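Local coordinates for protein leucine--tRNA ligase (Agrobacterium radiobacter, PDB 5AH5) that probably attaches leucine to its cognate transfer RNA at the expense of ATP, as a class I aminoacyl-tRNA synthetase, at residues 155-160 and 179-184; 80-85 and 419-424; 146-151 and 188-193; 425-430 and 485-490. One frame throughout, in Å; residues are numbered along the deposited sequence.

Contact 1. Residues 155-160 and 179-184; sequences YWDPVE and AAVYKR
In the antiparallel pairing of strand 153-157 with strand 182-191, a surface part of the class I synthetase's large antiparallel sheet, Trp156 and Tyr182 form a hydrogen-bonded pair. Trp156 N donates a hydrogen bond to Tyr182 O at 2.7 Å, and Tyr182 N returns one to Trp156 O at 2.9 Å. Two cation-pi contacts flank this ladder on opposite faces of the sheet. On the Trp156 face the guanidinium of Arg184 lies flat on the indole, planes 4° apart, with Arg184 CZ 3.5 Å from Trp156 CE2; the indole swings out to meet it because CG stands anti to the backbone N (chi1 168°). On the Tyr155 face Lys183 bends at chi2 and chi3 to bring CE and NZ over the phenol ring, Lys183 NZ 3.6 Å from Tyr155 CE2, while Val181 CG1 fills in at the ring edge. At the end of the strand, Asp157 OD1 accepts from Val159 N, an Asx turn, and from Glu160 N, completing an Asx motif; its OD2 is held by Ser177. There Val159 CG2 rests on Ala179 CB at 3.6 Å. Aromatic faces thus take both cations, Lys183 NZ having besides a long, weak ion pair with Asp328, and would be expected to favour the charged forms.

Contact 2. Residues 80-85 and 419-424; sequences FGLPAE and RQRYWG
Phe80 and Trp423 meet as a T-shaped pair: the CD1 edge of Phe80 points at the face of the indole, planes at 74°, with Phe80 CD1 3.6 Å from Trp423 CE2. This belongs to the tightly packed part. Gly424, with no side chain to intervene, lays its backbone over a face of the Phe80 ring, Gly424 CA 3.5 Å from Phe80 CD1. Beside it Gly81 N, at the N-cap position of helix 82-91, donates to Trp423 O at 2.7 Å, and Ala84 CB touches the indole near NE1, which donates a hydrogen bond to Ser79 O. The direct contacts continue through Glu85, extended with CG anti to the backbone N (chi1 -171°), which reaches Arg421 in a salt bridge: Arg421 NH1 to Glu85 OE1 is 2.9 Å and nearly straight at 175°. The oxygen lies in the guanidinium plane but is approached from above the carboxylate plane. Leu82 CD2 sits over a guanidinium face, 3.4 Å from Arg421 CZ. Arg421 also pairs with Glu160, which places two acidic side chains around one cation. Looser, though still buried, is the water-bridged link: a water donates to Glu85 OE2 at 2.7 Å and accepts from Tyr422 N. The contact lies where the start of helix 82-91 meets the loop joining strands 415-419 and 425-432, with helix 95-112 packed against Trp423 and strand 162-164 beside Arg421.

Contact 3. Residues 146-151 and 188-193; sequences LIYRDD and QWFVDI
Tyr148 and Phe190 are a hydrogen-bonded pair in an antiparallel beta ladder between strands 147-151 and 188-191, the latter the end of strand 182-191. The bump here is Phe190 CB, which rises against one face of the Tyr148 ring, 3.6 Å from Tyr148 CZ. With planes 18° apart the rings are strongly offset, their centroids 5.5 Å from each other. Tyr148 CG lies between its backbone N and carbonyl carbon (chi1 69°), a torsion that folds the phenol across the neighbouring strand, where Asn414 binds its OH. Farther along this face Asp150 CB touches Phe190 CE2 at 3.7 Å.

The other face is shaped by Trp189. Its indole takes Arg149 CD over one face, 3.6 Å from Trp189 CZ2. Ile147 CG2 wedges in near Trp189 CE3, also at 3.6 Å. Next to that, Ile147 CG1 meets Val191 CG1. Helix 128-143 closes over this side through Phe138, whose ring meets Trp189 edge-to-face, while Asp483 takes the indole NH. Backbone bonds run from Asp150 and Gln188 through Tyr148 and Phe190 to the strand's end. There Asp192 N closes the row, donating a hydrogen bond to Leu146 O at 2.9 Å with an angle of 164°.

Contact 4. Residues 425-430 and 485-490; sequences CPIPII and DTMDTF
Met487 packs its whole side chain against residues 425-428. Met487 CG touches Ile427 CG1 at 3.9 Å, and the chain then runs on extended to put Met487 CE beside Pro428 CD at 3.7 Å, with Cys425 SG also 3.9 Å from that methyl. Met487 CE also lies 3.5 Å from Pro426 O. Ile427 CG1 also packs against the carbonyl oxygen Asp485 O. Met487 N donates a backbone bond to Cys425 O at 2.8 Å, whereas the one from Ile427 N to Asp485 O is weak at 3.5 Å. Water fills out this sparse ladder: one molecule bridges the segments, accepting from Cys425 N and donating to Met487 O.

In the next shell, Thr486 OG1 is tied to Arg421 O and Asp485 OD2 to Gln420 NE2, which tie residues 485-486 to loop 419-424. Helix 128-143 supplies Phe138 and Gln134 against Met487, and Trp189 packs on Ile427. Further on, Asp488 OD2 accepts from Phe490 N at 3.0 Å. The whole is a short antiparallel pairing within the synthetase's large antiparallel sheet, with Asp488 following it as the N-cap of helix 489-492.

In the fold
Contacts 1, 3 and 4 belong to one antiparallel sheet. Contacts 1 and 3 share strand 182-191, using its two ends with the successive strands 153-157 and 147-151. Contact 1 lies at the surface and relies on cations over aromatic faces; contact 3 is partly buried, and its Trp189 also packs on Ile427 and Ile429 of contact 4. Contacts 2 and 4 are buried, but contact 2 joins a helix start to a loop through a salt bridge and aromatic rings, while contact 4 is mainly apolar with bridging water. Charge ties these two together, Arg419 of contact 2 pairing with Asp488 of contact 4.

Contact 1. Residues 155-160 and 179-184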
# COMPACT_ATOMS: atom_id res chain seq x y z
N TYR B 155 1.36 -23.16 9.32
CA TYR B 155 -0.01 -23.26 8.87
C TYR B 155 -0.10 -24.06 7.61
O TYR B 155 0.75 -23.93 6.74
CB TYR B 155 -0.60 -21.87 8.64
CG TYR B 155 -0.75 -21.11 9.92
CD1 TYR B 155 -1.86 -21.32 10.74
CD2 TYR B 155 0.23 -20.24 10.34
CE1 TYR B 155 -2.01 -20.61 11.92
CE2 TYR B 155 0.11 -19.56 11.52
CZ TYR B 155 -1.01 -19.74 12.31
OH TYR B 155 -1.12 -19.06 13.49
N TRP B 156 -1.18 -24.84 7.47
CA TRP B 156 -1.40 -25.72 6.33
C TRP B 156 -2.81 -25.52 5.86
O TRP B 156 -3.73 -25.63 6.66
CB TRP B 156 -1.18 -27.18 6.78
CG TRP B 156 -1.64 -28.22 5.77
CD1 TRP B 156 -2.79 -28.95 5.83
CD2 TRP B 156 -0.97 -28.63 4.55
NE1 TRP B 156 -2.89 -29.77 4.73
CE2 TRP B 156 -1.79 -29.61 3.93
CE3 TRP B 156 0.25 -28.28 3.95
CZ2 TRP B 156 -1.42 -30.24 2.72
CZ3 TRP B 156 0.61 -28.88 2.74
CH2 TRP B 156 -0.23 -29.85 2.13
N ASP B 157 -2.99 -25.20 4.59
CA ASP B 157 -4.29 -25.10 3.96
C ASP B 157 -4.59 -26.40 3.18
O ASP B 157 -3.98 -26.66 2.19
CB ASP B 157 -4.31 -23.88 3.03
CG ASP B 157 -5.68 -23.55 2.45
OD1 ASP B 157 -6.46 -24.47 2.14
OD2 ASP B 157 -5.95 -22.34 2.26
N PRO B 158 -5.60 -27.18 3.63
CA PRO B 158 -5.87 -28.46 3.03
C PRO B 158 -6.54 -28.31 1.69
O PRO B 158 -6.45 -29.22 0.89
CB PRO B 158 -6.78 -29.17 4.09
CG PRO B 158 -7.49 -28.04 4.79
CD PRO B 158 -6.50 -26.89 4.78
N VAL B 159 -7.14 -27.18 1.40
CA VAL B 159 -7.72 -26.99 0.08
C VAL B 159 -6.67 -26.52 -0.93
O VAL B 159 -6.67 -27.01 -2.06
CB VAL B 159 -8.95 -26.06 0.11
CG1 VAL B 159 -9.41 -25.72 -1.30
CG2 VAL B 159 -10.07 -26.73 0.91
N GLU B 160 -5.77 -25.62 -0.53
CA GLU B 160 -4.67 -25.22 -1.42
C GLU B 160 -3.64 -26.31 -1.49
O GLU B 160 -2.78 -26.28 -2.38
CB GLU B 160 -3.85 -24.02 -0.92
CG GLU B 160 -4.40 -22.63 -0.94
CD GLU B 160 -5.16 -22.22 -2.17
OE1 GLU B 160 -4.84 -22.63 -3.30
OE2 GLU B 160 -6.10 -21.44 -1.96
N ALA B 179 -10.83 -21.68 3.39
CA ALA B 179 -10.92 -22.95 4.11
C ALA B 179 -10.23 -22.85 5.39
O ALA B 179 -9.24 -22.12 5.51
CB ALA B 179 -10.25 -24.07 3.31
N ALA B 180 -10.72 -23.62 6.37
CA ALA B 180 -10.12 -23.69 7.69
C ALA B 180 -8.72 -24.23 7.56
O ALA B 180 -8.49 -25.21 6.85
CB ALA B 180 -10.95 -24.59 8.64
N VAL B 181 -7.81 -23.62 8.28
CA VAL B 181 -6.40 -23.91 8.22
C VAL B 181 -6.04 -24.77 9.42
O VAL B 181 -6.65 -24.62 10.48
CB VAL B 181 -5.62 -22.57 8.16
CG1 VAL B 181 -4.18 -22.74 8.51
CG2 VAL B 181 -5.70 -22.00 6.74
N TYR B 182 -5.09 -25.69 9.21
CA TYR B 182 -4.58 -26.56 10.27
C TYR B 182 -3.13 -26.27 10.44
O TYR B 182 -2.58 -25.51 9.65
CB TYR B 182 -4.81 -28.03 9.88
CG TYR B 182 -6.27 -28.39 9.88
CD1 TYR B 182 -7.07 -27.99 8.83
CD2 TYR B 182 -6.87 -29.09 10.95
CE1 TYR B 182 -8.41 -28.29 8.79
CE2 TYR B 182 -8.23 -29.39 10.94
CZ TYR B 182 -9.00 -28.98 9.84
OH TYR B 182 -10.36 -29.19 9.72
N LYS B 183 -2.52 -26.82 11.50
CA LYS B 183 -1.10 -26.70 11.77
C LYS B 183 -0.40 -28.07 11.67
O LYS B 183 -0.83 -29.02 12.27
CB LYS B 183 -0.85 -26.14 13.17
CG LYS B 183 -1.13 -24.64 13.34
CD LYS B 183 0.09 -23.74 13.07
CE LYS B 183 0.21 -22.61 14.11
NZ LYS B 183 1.45 -21.78 13.98
N ARG B 184 0.70 -28.16 10.92
CA ARG B 184 1.56 -29.35 10.84
C ARG B 184 2.96 -28.94 11.17
O ARG B 184 3.34 -27.79 10.89
CB ARG B 184 1.69 -29.88 9.44
CG ARG B 184 0.44 -30.29 8.71
CD ARG B 184 0.85 -30.53 7.26
NE ARG B 184 -0.05 -31.47 6.58
CZ ARG B 184 0.23 -32.09 5.45
NH1 ARG B 184 1.39 -31.90 4.81
NH2 ARG B 184 -0.68 -32.94 4.95

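Contact 2. Residues 80-85 and 419-424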
# COMPACT_ATOMS: atom_id res chain seq x y z
N PHE B 80 3.30 -14.94 -10.34
CA PHE B 80 3.52 -16.23 -9.73
C PHE B 80 2.60 -16.43 -8.50
O PHE B 80 1.96 -15.49 -7.99
CB PHE B 80 4.98 -16.39 -9.23
CG PHE B 80 5.95 -17.13 -10.21
CD1 PHE B 80 5.55 -18.16 -11.05
CD2 PHE B 80 7.30 -16.82 -10.17
CE1 PHE B 80 6.45 -18.82 -11.89
CE2 PHE B 80 8.21 -17.51 -10.96
CZ PHE B 80 7.80 -18.50 -11.83
N GLY B 81 2.53 -17.69 -8.08
CA GLY B 81 1.83 -18.11 -6.91
C GLY B 81 0.35 -18.26 -7.09
O GLY B 81 -0.18 -18.31 -8.18
N LEU B 82 -0.33 -18.27 -5.96
CA LEU B 82 -1.68 -18.74 -5.90
C LEU B 82 -2.64 -18.08 -6.79
O LEU B 82 -3.42 -18.78 -7.42
CB LEU B 82 -2.16 -18.75 -4.47
CG LEU B 82 -1.37 -19.63 -3.54
CD1 LEU B 82 -2.05 -19.59 -2.18
CD2 LEU B 82 -1.33 -21.07 -4.06
N PRO B 83 -2.57 -16.71 -6.94
CA PRO B 83 -3.63 -16.11 -7.70
C PRO B 83 -3.67 -16.41 -9.16
O PRO B 83 -4.76 -16.74 -9.72
CB PRO B 83 -3.49 -14.58 -7.41
CG PRO B 83 -2.83 -14.54 -6.09
CD PRO B 83 -1.88 -15.72 -6.09
N ALA B 84 -2.54 -16.25 -9.83
CA ALA B 84 -2.45 -16.71 -11.22
C ALA B 84 -2.76 -18.22 -11.30
O ALA B 84 -3.45 -18.65 -12.21
CB ALA B 84 -1.05 -16.48 -11.79
N GLU B 85 -2.18 -18.98 -10.40
CA GLU B 85 -2.18 -20.47 -10.55
C GLU B 85 -3.64 -21.03 -10.43
O GLU B 85 -4.10 -21.83 -11.28
CB GLU B 85 -1.23 -21.15 -9.58
CG GLU B 85 -1.12 -22.68 -9.97
CD GLU B 85 -0.21 -23.49 -9.12
OE1 GLU B 85 0.02 -23.13 -7.98
OE2 GLU B 85 0.32 -24.52 -9.62
N ARG B 419 6.33 -23.17 -0.49
CA ARG B 419 5.00 -23.55 -0.90
C ARG B 419 5.08 -24.86 -1.69
O ARG B 419 5.94 -25.00 -2.55
CB ARG B 419 4.41 -22.42 -1.77
CG ARG B 419 4.38 -21.10 -1.00
CD ARG B 419 3.34 -21.15 0.10
NE ARG B 419 3.29 -19.87 0.80
CZ ARG B 419 3.94 -19.61 1.91
NH1 ARG B 419 4.66 -20.55 2.52
NH2 ARG B 419 3.85 -18.39 2.43
N GLN B 420 4.15 -25.78 -1.45
CA GLN B 420 4.14 -27.10 -2.16
C GLN B 420 3.32 -26.92 -3.38
O GLN B 420 2.28 -27.56 -3.60
CB GLN B 420 3.63 -28.26 -1.28
CG GLN B 420 4.49 -28.50 0.01
CD GLN B 420 4.45 -27.28 1.00
OE1 GLN B 420 3.37 -26.83 1.31
NE2 GLN B 420 5.59 -26.77 1.45
N ARG B 421 3.83 -26.07 -4.24
CA ARG B 421 3.11 -25.65 -5.44
C ARG B 421 4.06 -25.57 -6.62
O ARG B 421 5.20 -25.28 -6.43
CB ARG B 421 2.56 -24.26 -5.14
CG ARG B 421 1.33 -24.35 -4.28
CD ARG B 421 0.26 -24.41 -5.32
NE ARG B 421 -0.93 -24.64 -4.69
CZ ARG B 421 -2.11 -24.17 -5.11
NH1 ARG B 421 -2.30 -23.51 -6.25
NH2 ARG B 421 -3.11 -24.46 -4.35
N TYR B 422 3.54 -25.82 -7.81
CA TYR B 422 4.25 -25.69 -9.06
C TYR B 422 4.57 -24.21 -9.45
O TYR B 422 5.72 -23.88 -9.81
CB TYR B 422 3.40 -26.30 -10.17
CG TYR B 422 3.95 -26.12 -11.58
CD1 TYR B 422 5.04 -26.87 -12.07
CD2 TYR B 422 3.34 -25.26 -12.46
CE1 TYR B 422 5.51 -26.70 -13.38
CE2 TYR B 422 3.84 -25.04 -13.72
CZ TYR B 422 4.92 -25.81 -14.19
OH TYR B 422 5.37 -25.60 -15.48
N TRP B 423 3.56 -23.33 -9.37
CA TRP B 423 3.63 -22.06 -10.09
C TRP B 423 4.17 -21.01 -9.16
O TRP B 423 3.41 -20.22 -8.54
CB TRP B 423 2.29 -21.73 -10.73
CG TRP B 423 2.37 -20.54 -11.61
CD1 TRP B 423 1.76 -19.31 -11.37
CD2 TRP B 423 3.11 -20.40 -12.84
NE1 TRP B 423 2.06 -18.46 -12.39
CE2 TRP B 423 2.91 -19.08 -13.28
CE3 TRP B 423 3.97 -21.25 -13.59
CZ2 TRP B 423 3.47 -18.59 -14.47
CZ3 TRP B 423 4.55 -20.77 -14.78
CH2 TRP B 423 4.32 -19.44 -15.19
N GLY B 424 5.49 -21.08 -8.99
CA GLY B 424 6.26 -20.06 -8.22
C GLY B 424 7.73 -20.22 -8.50
O GLY B 424 8.19 -21.14 -9.24
O HOH W 1 0.65 -26.39 -7.77

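Contact 3. Residues 146-151 and 188-193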
# COMPACT_ATOMS: atom_id res chain seq x y z
N LEU B 146 19.70 -14.97 7.16
CA LEU B 146 18.35 -14.38 7.19
C LEU B 146 17.29 -15.37 6.72
O LEU B 146 16.19 -15.37 7.23
CB LEU B 146 18.30 -13.10 6.37
CG LEU B 146 19.14 -12.04 7.10
CD1 LEU B 146 19.91 -11.18 6.12
CD2 LEU B 146 18.27 -11.24 8.04
N ILE B 147 17.66 -16.25 5.79
CA ILE B 147 16.80 -17.34 5.39
C ILE B 147 17.38 -18.63 5.96
O ILE B 147 18.60 -18.89 5.83
CB ILE B 147 16.62 -17.44 3.86
CG1 ILE B 147 15.69 -16.31 3.37
CG2 ILE B 147 16.03 -18.81 3.45
CD1 ILE B 147 15.60 -16.17 1.86
N TYR B 148 16.48 -19.44 6.50
CA TYR B 148 16.83 -20.70 7.12
C TYR B 148 15.74 -21.77 7.01
O TYR B 148 14.55 -21.49 6.78
CB TYR B 148 17.19 -20.41 8.57
CG TYR B 148 16.00 -19.99 9.41
CD1 TYR B 148 15.24 -20.95 10.05
CD2 TYR B 148 15.63 -18.65 9.57
CE1 TYR B 148 14.17 -20.64 10.83
CE2 TYR B 148 14.53 -18.32 10.34
CZ TYR B 148 13.81 -19.33 10.98
OH TYR B 148 12.70 -19.11 11.78
N ARG B 149 16.16 -23.01 7.20
CA ARG B 149 15.28 -24.17 7.15
C ARG B 149 15.02 -24.64 8.51
O ARG B 149 15.92 -24.68 9.30
CB ARG B 149 15.91 -25.29 6.34
CG ARG B 149 14.86 -26.26 5.78
CD ARG B 149 15.36 -26.97 4.54
NE ARG B 149 14.43 -28.01 4.10
CZ ARG B 149 14.50 -29.29 4.44
NH1 ARG B 149 15.45 -29.75 5.27
NH2 ARG B 149 13.60 -30.13 3.95
N ASP B 150 13.77 -25.00 8.82
CA ASP B 150 13.47 -25.47 10.15
C ASP B 150 12.33 -26.44 10.09
O ASP B 150 11.50 -26.37 9.20
CB ASP B 150 13.10 -24.27 11.03
CG ASP B 150 12.99 -24.60 12.53
OD1 ASP B 150 13.66 -25.53 13.03
OD2 ASP B 150 12.24 -23.90 13.23
N ASP B 151 12.31 -27.35 11.06
CA ASP B 151 11.29 -28.42 11.16
C ASP B 151 10.44 -28.06 12.36
O ASP B 151 10.76 -28.45 13.49
CB ASP B 151 11.96 -29.80 11.35
CG ASP B 151 10.99 -31.00 11.18
OD1 ASP B 151 9.75 -30.85 11.16
OD2 ASP B 151 11.51 -32.14 11.04
N GLN B 188 10.60 -26.62 6.54
CA GLN B 188 10.15 -25.57 5.65
C GLN B 188 11.17 -24.45 5.68
O GLN B 188 12.05 -24.39 6.59
CB GLN B 188 8.80 -25.05 6.09
CG GLN B 188 7.66 -26.02 6.00
CD GLN B 188 7.24 -26.37 4.59
OE1 GLN B 188 7.22 -25.54 3.67
NE2 GLN B 188 6.86 -27.61 4.41
N TRP B 189 11.06 -23.58 4.67
CA TRP B 189 11.90 -22.40 4.58
C TRP B 189 11.18 -21.21 5.21
O TRP B 189 9.93 -21.06 5.09
CB TRP B 189 12.31 -22.09 3.14
CG TRP B 189 13.23 -23.15 2.59
CD1 TRP B 189 12.86 -24.22 1.86
CD2 TRP B 189 14.65 -23.21 2.72
NE1 TRP B 189 13.95 -24.96 1.53
CE2 TRP B 189 15.07 -24.37 2.05
CE3 TRP B 189 15.61 -22.41 3.36
CZ2 TRP B 189 16.42 -24.75 1.98
CZ3 TRP B 189 16.91 -22.75 3.30
CH2 TRP B 189 17.33 -23.95 2.61
N PHE B 190 11.99 -20.37 5.86
CA PHE B 190 11.56 -19.21 6.63
C PHE B 190 12.51 -18.04 6.39
O PHE B 190 13.69 -18.25 6.03
CB PHE B 190 11.66 -19.53 8.12
CG PHE B 190 10.74 -20.59 8.56
CD1 PHE B 190 9.45 -20.29 8.94
CD2 PHE B 190 11.16 -21.92 8.59
CE1 PHE B 190 8.59 -21.30 9.36
CE2 PHE B 190 10.33 -22.90 9.00
CZ PHE B 190 9.03 -22.60 9.39
N VAL B 191 12.00 -16.83 6.63
CA VAL B 191 12.85 -15.65 6.78
C VAL B 191 12.70 -15.10 8.19
O VAL B 191 11.59 -15.01 8.73
CB VAL B 191 12.55 -14.53 5.80
CG1 VAL B 191 13.81 -13.70 5.58
CG2 VAL B 191 12.00 -15.05 4.49
N ASP B 192 13.83 -14.75 8.80
CA ASP B 192 13.85 -14.29 10.19
C ASP B 192 13.40 -12.82 10.32
O ASP B 192 14.17 -11.95 10.59
CB ASP B 192 15.27 -14.45 10.74
CG ASP B 192 15.35 -14.25 12.25
OD1 ASP B 192 14.31 -14.03 12.92
OD2 ASP B 192 16.47 -14.29 12.75
N ILE B 193 12.13 -12.58 10.08
CA ILE B 193 11.52 -11.25 10.28
C ILE B 193 11.44 -10.82 11.78
O ILE B 193 11.50 -9.62 12.10
CB ILE B 193 10.15 -11.22 9.59
CG1 ILE B 193 9.62 -9.78 9.40
CG2 ILE B 193 9.14 -12.10 10.32
CD1 ILE B 193 8.35 -9.77 8.57

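Contact 4. Residues 425-430 and 485-490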
# COMPACT_ATOMS: atom_id res chain seq x y z
N CYS B 425 8.50 -19.38 -7.87
CA CYS B 425 9.95 -19.34 -8.12
C CYS B 425 10.63 -20.54 -7.47
O CYS B 425 10.53 -20.68 -6.25
CB CYS B 425 10.52 -18.07 -7.53
SG CYS B 425 12.25 -17.83 -7.92
N PRO B 426 11.37 -21.40 -8.25
CA PRO B 426 12.04 -22.47 -7.56
C PRO B 426 13.02 -22.04 -6.52
O PRO B 426 13.63 -20.98 -6.66
CB PRO B 426 12.71 -23.29 -8.71
CG PRO B 426 11.91 -22.96 -9.91
CD PRO B 426 11.50 -21.52 -9.71
N ILE B 427 13.10 -22.80 -5.43
CA ILE B 427 14.04 -22.59 -4.35
C ILE B 427 15.40 -23.19 -4.81
O ILE B 427 15.45 -24.37 -5.09
CB ILE B 427 13.52 -23.25 -3.09
CG1 ILE B 427 12.27 -22.46 -2.65
CG2 ILE B 427 14.61 -23.32 -1.99
CD1 ILE B 427 11.78 -22.77 -1.24
N PRO B 428 16.47 -22.36 -4.94
CA PRO B 428 17.73 -22.71 -5.62
C PRO B 428 18.69 -23.44 -4.67
O PRO B 428 19.80 -22.98 -4.34
CB PRO B 428 18.24 -21.35 -6.09
CG PRO B 428 17.87 -20.47 -4.92
CD PRO B 428 16.46 -20.92 -4.57
N ILE B 429 18.18 -24.56 -4.16
CA ILE B 429 18.84 -25.39 -3.15
C ILE B 429 18.84 -26.84 -3.66
O ILE B 429 17.92 -27.29 -4.39
CB ILE B 429 18.10 -25.29 -1.84
CG1 ILE B 429 18.20 -23.86 -1.29
CG2 ILE B 429 18.65 -26.29 -0.80
CD1 ILE B 429 19.52 -23.52 -0.64
N ILE B 430 19.96 -27.52 -3.41
CA ILE B 430 20.08 -28.93 -3.66
C ILE B 430 20.22 -29.65 -2.34
O ILE B 430 20.97 -29.25 -1.53
CB ILE B 430 21.25 -29.21 -4.59
CG1 ILE B 430 20.88 -28.68 -6.01
CG2 ILE B 430 21.51 -30.74 -4.66
CD1 ILE B 430 22.00 -28.64 -7.04
N ASP B 485 10.00 -27.43 -3.42
CA ASP B 485 9.03 -26.32 -3.12
C ASP B 485 9.41 -25.03 -3.83
O ASP B 485 10.59 -24.88 -4.28
CB ASP B 485 8.94 -26.08 -1.62
CG ASP B 485 8.30 -27.26 -0.87
OD1 ASP B 485 7.65 -28.09 -1.54
OD2 ASP B 485 8.43 -27.35 0.37
N THR B 486 8.41 -24.15 -3.94
CA THR B 486 8.56 -22.87 -4.60
C THR B 486 8.39 -21.71 -3.61
O THR B 486 7.91 -21.89 -2.46
CB THR B 486 7.69 -22.75 -5.82
OG1 THR B 486 6.29 -22.88 -5.50
CG2 THR B 486 8.10 -23.76 -6.86
N MET B 487 8.79 -20.54 -4.04
CA MET B 487 8.67 -19.38 -3.18
C MET B 487 7.25 -18.80 -3.23
O MET B 487 6.63 -18.64 -4.28
CB MET B 487 9.71 -18.33 -3.57
CG MET B 487 11.14 -18.81 -3.45
SD MET B 487 12.31 -17.49 -3.75
CE MET B 487 13.78 -18.35 -4.38
N ASP B 488 6.75 -18.44 -2.08
CA ASP B 488 5.47 -17.66 -2.06
C ASP B 488 5.51 -16.35 -2.88
O ASP B 488 6.54 -15.71 -2.94
CB ASP B 488 5.09 -17.35 -0.65
CG ASP B 488 3.62 -16.87 -0.56
OD1 ASP B 488 2.65 -17.71 -0.74
OD2 ASP B 488 3.47 -15.63 -0.32
N THR B 489 4.39 -16.03 -3.54
CA THR B 489 4.18 -14.78 -4.30
C THR B 489 4.61 -13.49 -3.54
O THR B 489 5.12 -12.57 -4.15
CB THR B 489 2.74 -14.64 -4.79
OG1 THR B 489 2.61 -13.44 -5.54
CG2 THR B 489 1.69 -14.63 -3.66
N PHE B 490 4.50 -13.48 -2.22
CA PHE B 490 4.91 -12.30 -1.47
C PHE B 490 6.42 -12.12 -1.33
O PHE B 490 6.89 -11.00 -1.00
CB PHE B 490 4.19 -12.20 -0.12
CG PHE B 490 2.73 -11.94 -0.28
CD1 PHE B 490 2.28 -10.63 -0.57
CD2 PHE B 490 1.79 -12.95 -0.12
CE1 PHE B 490 0.94 -10.37 -0.65
CE2 PHE B 490 0.44 -12.70 -0.26
CZ PHE B 490 0.01 -11.39 -0.54
O HOH W 2 7.21 -17.17 -6.58
O HOH W 3 12.42 -25.59 -5.83